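Local coordinates for ferric enterobactin receptor PIRA (Pseudomonas aeruginosa, PDB 5FP2), which probably takes up ferric enterobactin and siderophore-drug conjugates across the outer membrane as a TonB-dependent receptor, at residues A[36-41]-A[519-524]; A[417-422]-A[429-434]; A[536-541]-A[565-570]. All blocks are in the same frame, centred on the assembly; numbering follows the deposited sequence.

Contact 1 of 3, residues A[36-41]-A[519-524]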
loop_
_atom_site.group_PDB
_atom_site.type_symbol
_atom_site.label_atom_id
_atom_site.label_comp_id
_atom_site.label_asym_id
_atom_site.label_seq_id
_atom_site.Cartn_x
_atom_site.Cartn_y
_atom_site.Cartn_z
ATOM N N GLN A 36 11.452 9.147 -4.901
ATOM C CA GLN A 36 10.786 9.945 -3.869
ATOM C C GLN A 36 10.408 11.319 -4.406
ATOM O O GLN A 36 11.186 11.942 -5.128
ATOM C CB GLN A 36 11.694 10.119 -2.652
ATOM C CG GLN A 36 12.273 8.817 -2.130
ATOM C CD GLN A 36 11.297 8.041 -1.275
ATOM O OE1 GLN A 36 10.283 8.571 -0.828
ATOM N NE2 GLN A 36 11.597 6.770 -1.052
ATOM N N ALA A 37 9.204 11.775 -4.074
ATOM C CA ALA A 37 8.810 13.156 -4.331
ATOM C C ALA A 37 7.955 13.673 -3.179
ATOM O O ALA A 37 7.845 13.020 -2.143
ATOM C CB ALA A 37 8.056 13.264 -5.650
ATOM N N PRO A 38 7.413 14.890 -3.317
ATOM C CA PRO A 38 6.537 15.235 -2.210
ATOM C C PRO A 38 5.288 14.344 -2.118
ATOM O O PRO A 38 4.560 14.134 -3.117
ATOM C CB PRO A 38 6.213 16.709 -2.475
ATOM C CG PRO A 38 7.450 17.247 -3.153
ATOM C CD PRO A 38 8.147 16.080 -3.813
ATOM N N GLY A 39 5.117 13.725 -0.952
ATOM C CA GLY A 39 3.863 13.099 -0.584
ATOM C C GLY A 39 3.757 11.703 -1.158
ATOM O O GLY A 39 2.781 10.987 -0.898
ATOM N N VAL A 40 4.729 11.320 -1.979
ATOM C CA VAL A 40 4.599 10.116 -2.796
ATOM C C VAL A 40 5.915 9.359 -2.830
ATOM O O VAL A 40 6.975 9.969 -2.868
ATOM C CB VAL A 40 4.149 10.437 -4.232
ATOM C CG1 VAL A 40 5.196 11.241 -4.974
ATOM C CG2 VAL A 40 3.891 9.153 -4.983
ATOM N N SER A 41 5.864 8.035 -2.720
ATOM C CA SER A 41 7.101 7.262 -2.665
ATOM C C SER A 41 6.929 6.083 -3.557
ATOM O O SER A 41 5.798 5.665 -3.787
ATOM C CB SER A 41 7.400 6.803 -1.238
ATOM O OG SER A 41 8.008 7.870 -0.473
ATOM N N GLY A 519 6.014 21.173 0.138
ATOM C CA GLY A 519 7.337 20.558 0.081
ATOM C C GLY A 519 8.212 21.098 -1.033
ATOM O O GLY A 519 7.727 21.598 -2.052
ATOM N N ILE A 520 9.517 20.937 -0.862
ATOM C CA ILE A 520 10.436 21.200 -1.947
ATOM C C ILE A 520 11.286 19.975 -2.252
ATOM O O ILE A 520 11.551 19.148 -1.378
ATOM C CB ILE A 520 11.319 22.416 -1.621
ATOM C CG1 ILE A 520 12.190 22.793 -2.818
ATOM C CG2 ILE A 520 12.167 22.159 -0.383
ATOM C CD1 ILE A 520 12.795 24.177 -2.705
ATOM N N GLU A 521 11.689 19.839 -3.507
ATOM C CA GLU A 521 12.649 18.810 -3.864
ATOM C C GLU A 521 13.786 19.389 -4.702
ATOM O O GLU A 521 13.573 20.288 -5.513
ATOM C CB GLU A 521 11.948 17.680 -4.609
ATOM C CG GLU A 521 12.071 16.320 -3.926
ATOM C CD GLU A 521 12.045 15.189 -4.915
ATOM O OE1 GLU A 521 11.314 15.310 -5.926
ATOM O OE2 GLU A 521 12.834 14.239 -4.723
ATOM N N PHE A 522 15.001 18.906 -4.455
ATOM C CA PHE A 522 16.159 19.222 -5.284
ATOM C C PHE A 522 16.612 17.952 -5.987
ATOM O O PHE A 522 16.349 16.844 -5.507
ATOM C CB PHE A 522 17.264 19.770 -4.390
ATOM C CG PHE A 522 18.595 19.981 -5.077
ATOM C CD1 PHE A 522 18.846 21.139 -5.798
ATOM C CD2 PHE A 522 19.659 19.122 -4.818
ATOM C CE1 PHE A 522 20.081 21.341 -6.388
ATOM C CE2 PHE A 522 20.933 19.389 -5.308
ATOM C CZ PHE A 522 21.128 20.473 -6.134
ATOM N N ARG A 523 17.142 18.100 -7.196
ATOM C CA ARG A 523 17.486 16.946 -8.024
ATOM C C ARG A 523 18.544 17.338 -9.045
ATOM O O ARG A 523 18.292 18.163 -9.913
ATOM C CB ARG A 523 16.240 16.408 -8.728
ATOM C CG ARG A 523 16.416 15.020 -9.321
ATOM C CD ARG A 523 15.208 14.606 -10.149
ATOM N NE ARG A 523 14.164 14.042 -9.299
ATOM C CZ ARG A 523 14.008 12.740 -9.075
ATOM N NH1 ARG A 523 14.780 11.858 -9.703
ATOM N NH2 ARG A 523 13.039 12.306 -8.270
ATOM N N ARG A 524 19.753 16.806 -8.905
ATOM C CA ARG A 524 20.828 17.176 -9.809
ATOM C C ARG A 524 21.983 16.199 -9.722
ATOM O O ARG A 524 22.484 15.916 -8.637
ATOM C CB ARG A 524 21.329 18.573 -9.467
ATOM C CG ARG A 524 22.641 18.949 -10.145
ATOM C CD ARG A 524 22.459 20.226 -10.937
ATOM N NE ARG A 524 23.730 20.791 -11.327
ATOM C CZ ARG A 524 24.208 21.911 -10.809
ATOM N NH1 ARG A 524 23.476 22.602 -9.936
ATOM N NH2 ARG A 524 25.416 22.357 -11.163
#
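Pro-38 and Glu-521 carry this contact, the pyrrolidine ring lying askew to the glutamate side chain with Pro-38 CD 3.9 Å from Glu-521 CG. Past CG the glutamate runs on in extended form, which sets its carboxylate beside the backbone of Gln-36 and Ala-37; OE1 of Glu-521 lies 3.7 Å from CA of Ala-37 and also faces its methyl. Both carboxylate oxygens come near Gln-36 O, but these are acceptors facing an acceptor, and no hydrogen bond links the two segments. Arg-523 bends at chi3 (-84°), bringing NH2 to 3.7 Å from Gln-36 O, with that carbonyl near the plane of the guanidinium at its edge. Pro-38 sits at the second position of a type II turn from Ala-37 to Val-40, closed by Ala-37 N to Val-40 O at 3.1 Å, with Gly-39 at positive phi (84°). Backbone bonds from Gly-39 to Arg-138 and from Ser-41 to Val-136 tie this turn into its own sheet, while Pro-38 also touches Lys-463 and Thr-532 on the strands flanking 511-524. A turn of the N-terminal plug thus rests on the inner wall of the barrel, the arrangement characteristic of TonB-dependent receptors.

Contact 2 of 3, residues A[417-422]-A[429-434]; sequences YVEDNI and MLTPGL
Asp-420 N donates to Pro-432 O at 2.9 Å, almost linearly (173° at the hydrogen), midway between the ends of the two segments, in the turn-proximal part of a beta hairpin of the transmembrane barrel in which 417-422 and 429-434 run antiparallel. Towards the hairpin turn, Ile-422 and Leu-430 form a hydrogen-bonded pair, Ile-422 N to Leu-430 O at 2.8 Å and Leu-430 N to Ile-422 O at 2.9 Å. At the other end Val-418 N reaches Leu-434 O; the return bond to Val-418 O is less certain because that oxygen is modelled too close to its neighbour. Pro-432 has no N-H to give back to Asp-420 O, which instead receives a CA-H contact from Thr-431 and has the proline CD beside it.

Side chains divide between the two faces of the sheet. On one, Glu-419 stretches out with its CG anti to the backbone N (chi1 -176°) and slants across Thr-431, Glu-419 CG meeting Thr-431 CG2 at 3.5 Å. The hydroxyl branch of Thr-431 turns to Asn-421 instead, OG1 donating weakly to OD1 over 3.3 Å, and Met-429 SD lies 3.7 Å from the same OD1. This face looks into the barrel: Tyr-417 bonds through OH to Glu-356 and touches Arg-144 of the plug, to which Glu-419 makes a long, weak ion pair. The opposite face is largely apolar, with Val-418, Ile-422, Leu-430 and Leu-434 beside Asp-420, and probably faces membrane lipid in part; Leu-430 and Leu-434 also pack on strand 443-455. There Ile-422 places CG1 beside its backbone N (chi1 -47°), and CD1 meets Pro-432 CD at 3.9 Å, the isoleucine chain crossing the proline at about a right angle.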
loop_
_atom_site.group_PDB
_atom_site.type_symbol
_atom_site.label_atom_id
_atom_site.label_comp_id
_atom_site.label_asym_id
_atom_site.label_seq_id
_atom_site.Cartn_x
_atom_site.Cartn_y
_atom_site.Cartn_z
ATOM N N TYR A 417 -16.225 11.153 -8.756
ATOM C CA TYR A 417 -15.139 12.108 -8.573
ATOM C C TYR A 417 -14.660 12.699 -9.898
ATOM O O TYR A 417 -14.829 12.107 -10.962
ATOM C CB TYR A 417 -13.983 11.464 -7.801
ATOM C CG TYR A 417 -13.318 10.327 -8.521
ATOM C CD1 TYR A 417 -12.431 10.563 -9.558
ATOM C CD2 TYR A 417 -13.635 8.999 -8.212
ATOM C CE1 TYR A 417 -11.869 9.507 -10.263
ATOM C CE2 TYR A 417 -13.104 7.936 -8.931
ATOM C CZ TYR A 417 -12.206 8.198 -9.947
ATOM O OH TYR A 417 -11.624 7.167 -10.646
ATOM N N VAL A 418 -14.169 13.930 -9.820
ATOM C CA VAL A 418 -13.585 14.638 -10.954
ATOM C C VAL A 418 -12.239 15.202 -10.521
ATOM O O VAL A 418 -12.143 15.869 -9.497
ATOM C CB VAL A 418 -14.455 15.834 -11.391
ATOM C CG1 VAL A 418 -13.922 16.424 -12.688
ATOM C CG2 VAL A 418 -15.913 15.424 -11.543
ATOM N N GLU A 419 -11.192 14.864 -11.257
ATOM C CA GLU A 419 -9.928 15.532 -11.095
ATOM C C GLU A 419 -9.628 16.091 -12.470
ATOM O O GLU A 419 -9.970 15.484 -13.484
ATOM C CB GLU A 419 -8.850 14.545 -10.624
ATOM C CG GLU A 419 -7.487 15.165 -10.316
ATOM C CD GLU A 419 -6.390 14.125 -10.128
ATOM O OE1 GLU A 419 -6.211 13.660 -8.977
ATOM O OE2 GLU A 419 -5.678 13.798 -11.110
ATOM N N ASP A 420 -9.099 17.305 -12.503
ATOM C CA ASP A 420 -8.584 17.854 -13.741
ATOM C C ASP A 420 -7.162 18.338 -13.525
ATOM O O ASP A 420 -6.920 19.283 -12.766
ATOM C CB ASP A 420 -9.463 19.001 -14.229
ATOM C CG ASP A 420 -9.115 19.435 -15.640
ATOM O OD1 ASP A 420 -8.267 18.775 -16.280
ATOM O OD2 ASP A 420 -9.679 20.448 -16.103
ATOM N N ASN A 421 -6.227 17.706 -14.222
ATOM C CA ASN A 421 -4.817 18.063 -14.116
ATOM C C ASN A 421 -4.410 19.074 -15.196
ATOM O O ASN A 421 -4.336 18.735 -16.372
ATOM C CB ASN A 421 -3.982 16.790 -14.239
ATOM C CG ASN A 421 -2.536 17.008 -13.883
ATOM O OD1 ASN A 421 -2.043 18.129 -13.908
ATOM N ND2 ASN A 421 -1.843 15.930 -13.554
ATOM N N ILE A 422 -4.200 20.324 -14.809
ATOM C CA ILE A 422 -4.088 21.404 -15.784
ATOM C C ILE A 422 -2.657 21.934 -15.878
ATOM O O ILE A 422 -2.020 22.223 -14.858
ATOM C CB ILE A 422 -5.000 22.586 -15.411
ATOM C CG1 ILE A 422 -6.403 22.101 -15.053
ATOM C CG2 ILE A 422 -5.074 23.580 -16.559
ATOM C CD1 ILE A 422 -7.194 23.122 -14.269
ATOM N N MET A 429 1.747 23.179 -12.671
ATOM C CA MET A 429 0.614 22.258 -12.679
ATOM C C MET A 429 -0.395 22.637 -11.604
ATOM O O MET A 429 -0.060 22.675 -10.420
ATOM C CB MET A 429 1.091 20.831 -12.406
ATOM C CG MET A 429 1.948 20.244 -13.508
ATOM S SD MET A 429 0.992 19.876 -14.985
ATOM C CE MET A 429 2.117 20.484 -16.243
ATOM N N LEU A 430 -1.645 22.822 -12.013
ATOM C CA LEU A 430 -2.746 23.030 -11.084
ATOM C C LEU A 430 -3.801 21.939 -11.297
ATOM O O LEU A 430 -4.255 21.736 -12.420
ATOM C CB LEU A 430 -3.364 24.403 -11.335
ATOM C CG LEU A 430 -4.519 24.826 -10.435
ATOM C CD1 LEU A 430 -4.081 24.925 -8.983
ATOM C CD2 LEU A 430 -5.054 26.157 -10.937
ATOM N N THR A 431 -4.204 21.274 -10.212
ATOM C CA THR A 431 -4.997 20.044 -10.269
ATOM C C THR A 431 -6.117 20.073 -9.237
ATOM O O THR A 431 -5.971 19.533 -8.143
ATOM C CB THR A 431 -4.111 18.832 -9.948
ATOM O OG1 THR A 431 -2.963 18.861 -10.801
ATOM C CG2 THR A 431 -4.864 17.521 -10.147
ATOM N N PRO A 432 -7.222 20.758 -9.555
ATOM C CA PRO A 432 -8.408 20.666 -8.715
ATOM C C PRO A 432 -9.153 19.342 -8.907
ATOM O O PRO A 432 -9.051 18.706 -9.962
ATOM C CB PRO A 432 -9.281 21.822 -9.212
ATOM C CG PRO A 432 -8.872 22.012 -10.630
ATOM C CD PRO A 432 -7.391 21.752 -10.630
ATOM N N GLY A 433 -9.936 18.965 -7.901
ATOM C CA GLY A 433 -10.792 17.793 -7.981
ATOM C C GLY A 433 -11.831 17.798 -6.879
ATOM O O GLY A 433 -11.647 18.430 -5.844
ATOM N N LEU A 434 -12.950 17.134 -7.115
ATOM C CA LEU A 434 -13.986 17.005 -6.102
ATOM C C LEU A 434 -14.455 15.556 -6.108
ATOM O O LEU A 434 -14.454 14.915 -7.153
ATOM C CB LEU A 434 -15.143 17.940 -6.438
ATOM C CG LEU A 434 -16.398 17.898 -5.569
ATOM C CD1 LEU A 434 -16.107 18.375 -4.162
ATOM C CD2 LEU A 434 -17.491 18.750 -6.197
#

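Contact 3 of 3, residues A[536-541]-A[565-570]; sequences NDYKNK and KKAVVE
The ring of Tyr-538 lies over the methyl of Ala-567, a CH-pi contact in which Ala-567 CB stands 3.8 Å from the ring centroid and 26° off the normal, displaced towards the CZ-OH end. With CG lodged between the backbone N and the carbonyl carbon (chi1 62°), the ring extends across to the partner strand and does not rise clear of the sheet. Val-569 meets it differently, approaching the edge, so that Tyr-538 CE1 and Val-569 CG2 are 3.6 Å apart. Beneath these side chains, strands 527-538 and 567-581 are antiparallel neighbours in the barrel wall: Asn-536 and Val-569 exchange backbone hydrogen bonds, as do Tyr-538 and Ala-567. Tyr-538 is on the inner side, where it also touches Met-89 of the plug. On the reverse face, Asp-537 and Val-568 lie alongside each other, Asp-537 OD2 4.0 Å from Val-568 CG2, while the carboxylate forms a salt bridge with Arg-535. Where the strands give way to loops, the exposed chains of Lys-539 and Lys-566 run side by side, Lys-539 CE to Lys-566 CE 3.9 Å; Lys-539 NZ and Lys-566 NZ are 5.8 Å apart.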
loop_
_atom_site.group_PDB
_atom_site.type_symbol
_atom_site.label_atom_id
_atom_site.label_comp_id
_atom_site.label_asym_id
_atom_site.label_seq_id
_atom_site.Cartn_x
_atom_site.Cartn_y
_atom_site.Cartn_z
ATOM N N ASN A 536 -2.175 17.852 9.257
ATOM C CA ASN A 536 -3.549 17.370 9.117
ATOM C C ASN A 536 -4.356 17.752 10.361
ATOM O O ASN A 536 -3.868 17.603 11.488
ATOM C CB ASN A 536 -3.585 15.853 8.924
ATOM C CG ASN A 536 -2.757 15.380 7.733
ATOM O OD1 ASN A 536 -2.466 16.140 6.799
ATOM N ND2 ASN A 536 -2.454 14.081 7.723
ATOM N N ASP A 537 -5.552 18.308 10.154
ATOM C CA ASP A 537 -6.425 18.729 11.253
ATOM C C ASP A 537 -7.707 17.901 11.208
ATOM O O ASP A 537 -8.556 18.137 10.350
ATOM C CB ASP A 537 -6.815 20.200 11.100
ATOM C CG ASP A 537 -5.626 21.150 11.159
ATOM O OD1 ASP A 537 -4.886 21.226 10.146
ATOM O OD2 ASP A 537 -5.549 21.938 12.138
ATOM N N TYR A 538 -7.884 16.972 12.143
ATOM C CA TYR A 538 -8.960 15.996 12.013
ATOM C C TYR A 538 -9.904 15.928 13.214
ATOM O O TYR A 538 -9.521 16.202 14.347
ATOM C CB TYR A 538 -8.386 14.614 11.697
ATOM C CG TYR A 538 -7.474 14.059 12.765
ATOM C CD1 TYR A 538 -6.123 14.362 12.763
ATOM C CD2 TYR A 538 -7.956 13.211 13.755
ATOM C CE1 TYR A 538 -5.275 13.837 13.714
ATOM C CE2 TYR A 538 -7.109 12.635 14.680
ATOM C CZ TYR A 538 -5.772 12.951 14.656
ATOM O OH TYR A 538 -4.946 12.485 15.655
ATOM N N LYS A 539 -11.145 15.536 12.942
ATOM C CA LYS A 539 -12.196 15.491 13.958
ATOM C C LYS A 539 -12.495 14.046 14.408
ATOM O O LYS A 539 -11.766 13.478 15.226
ATOM C CB LYS A 539 -13.470 16.147 13.416
ATOM C CG LYS A 539 -13.436 17.656 13.432
ATOM C CD LYS A 539 -14.580 18.291 12.660
ATOM C CE LYS A 539 -14.398 19.813 12.696
ATOM N NZ LYS A 539 -15.201 20.573 11.697
ATOM N N ASN A 540 -13.628 13.497 13.999
ATOM C CA ASN A 540 -14.260 12.484 14.822
ATOM C C ASN A 540 -13.635 11.126 14.551
ATOM O O ASN A 540 -14.288 10.201 14.039
ATOM C CB ASN A 540 -15.765 12.435 14.570
ATOM C CG ASN A 540 -16.424 13.797 14.676
ATOM O OD1 ASN A 540 -16.975 14.148 15.722
ATOM N ND2 ASN A 540 -16.466 14.522 13.564
ATOM N N LYS A 541 -12.337 11.030 14.806
ATOM C CA LYS A 541 -11.682 9.733 14.789
ATOM C C LYS A 541 -12.541 8.750 15.581
ATOM O O LYS A 541 -13.076 9.086 16.638
ATOM C CB LYS A 541 -10.280 9.841 15.398
ATOM C CG LYS A 541 -9.689 8.497 15.780
ATOM C CD LYS A 541 -8.184 8.461 15.658
ATOM C CE LYS A 541 -7.767 8.542 14.197
ATOM N NZ LYS A 541 -6.291 8.396 14.061
ATOM N N LYS A 565 -12.537 13.917 20.005
ATOM C CA LYS A 565 -12.488 15.378 19.849
ATOM C C LYS A 565 -11.300 15.814 18.997
ATOM O O LYS A 565 -10.418 15.013 18.679
ATOM C CB LYS A 565 -12.427 16.070 21.211
ATOM C CG LYS A 565 -13.288 15.422 22.287
ATOM C CD LYS A 565 -14.601 14.860 21.745
ATOM C CE LYS A 565 -15.562 14.486 22.873
ATOM N NZ LYS A 565 -16.989 14.753 22.541
ATOM N N LYS A 566 -11.290 17.085 18.613
ATOM C CA LYS A 566 -10.379 17.555 17.571
ATOM C C LYS A 566 -8.934 17.195 17.871
ATOM O O LYS A 566 -8.561 16.956 19.015
ATOM C CB LYS A 566 -10.487 19.070 17.404
ATOM C CG LYS A 566 -11.843 19.548 16.909
ATOM C CD LYS A 566 -11.757 20.972 16.375
ATOM C CE LYS A 566 -13.132 21.523 16.003
ATOM N NZ LYS A 566 -13.586 22.618 16.914
ATOM N N ALA A 567 -8.123 17.146 16.826
ATOM C CA ALA A 567 -6.729 16.780 16.978
ATOM C C ALA A 567 -5.941 17.319 15.804
ATOM O O ALA A 567 -6.508 17.631 14.755
ATOM C CB ALA A 567 -6.574 15.266 17.072
ATOM N N VAL A 568 -4.632 17.428 15.992
ATOM C CA VAL A 568 -3.746 17.861 14.934
ATOM C C VAL A 568 -2.588 16.893 14.778
ATOM O O VAL A 568 -2.112 16.326 15.748
ATOM C CB VAL A 568 -3.167 19.239 15.257
ATOM C CG1 VAL A 568 -2.252 19.700 14.134
ATOM C CG2 VAL A 568 -4.285 20.238 15.513
ATOM N N VAL A 569 -2.141 16.696 13.548
ATOM C CA VAL A 569 -0.851 16.074 13.300
ATOM C C VAL A 569 -0.006 17.009 12.442
ATOM O O VAL A 569 -0.529 17.788 11.643
ATOM C CB VAL A 569 -1.005 14.733 12.568
ATOM C CG1 VAL A 569 0.361 14.187 12.196
ATOM C CG2 VAL A 569 -1.732 13.718 13.441
ATOM N N GLU A 570 1.304 16.942 12.623
ATOM C CA GLU A 570 2.205 17.818 11.904
ATOM C C GLU A 570 3.565 17.193 11.891
ATOM O O GLU A 570 4.161 17.032 12.958
ATOM C CB GLU A 570 2.355 19.132 12.658
ATOM C CG GLU A 570 1.893 20.340 11.882
ATOM C CD GLU A 570 2.356 21.624 12.531
ATOM O OE1 GLU A 570 2.272 21.704 13.770
ATOM O OE2 GLU A 570 2.815 22.522 11.799
#

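In the fold
All three contacts reach the closed antiparallel barrel, yet contact 1 differs in kind: it joins the plug to the wall, whereas contacts 2 and 3 pair adjoining wall strands. Contacts 1 and 3 are close in topology, since 519-524 ends strand 511-524 and 536-541 starts on the strand that follows it in both chain and sheet; their centres are nevertheless 25 Å apart, with nearest atoms about 10 Å apart. Contact 2 sits 20 Å from contact 1 between centres and 25 Å from contact 3, touching neither. The plug reaches all three sites, through its own segment in contact 1, Arg-144 at contact 2 and Met-89 at contact 3.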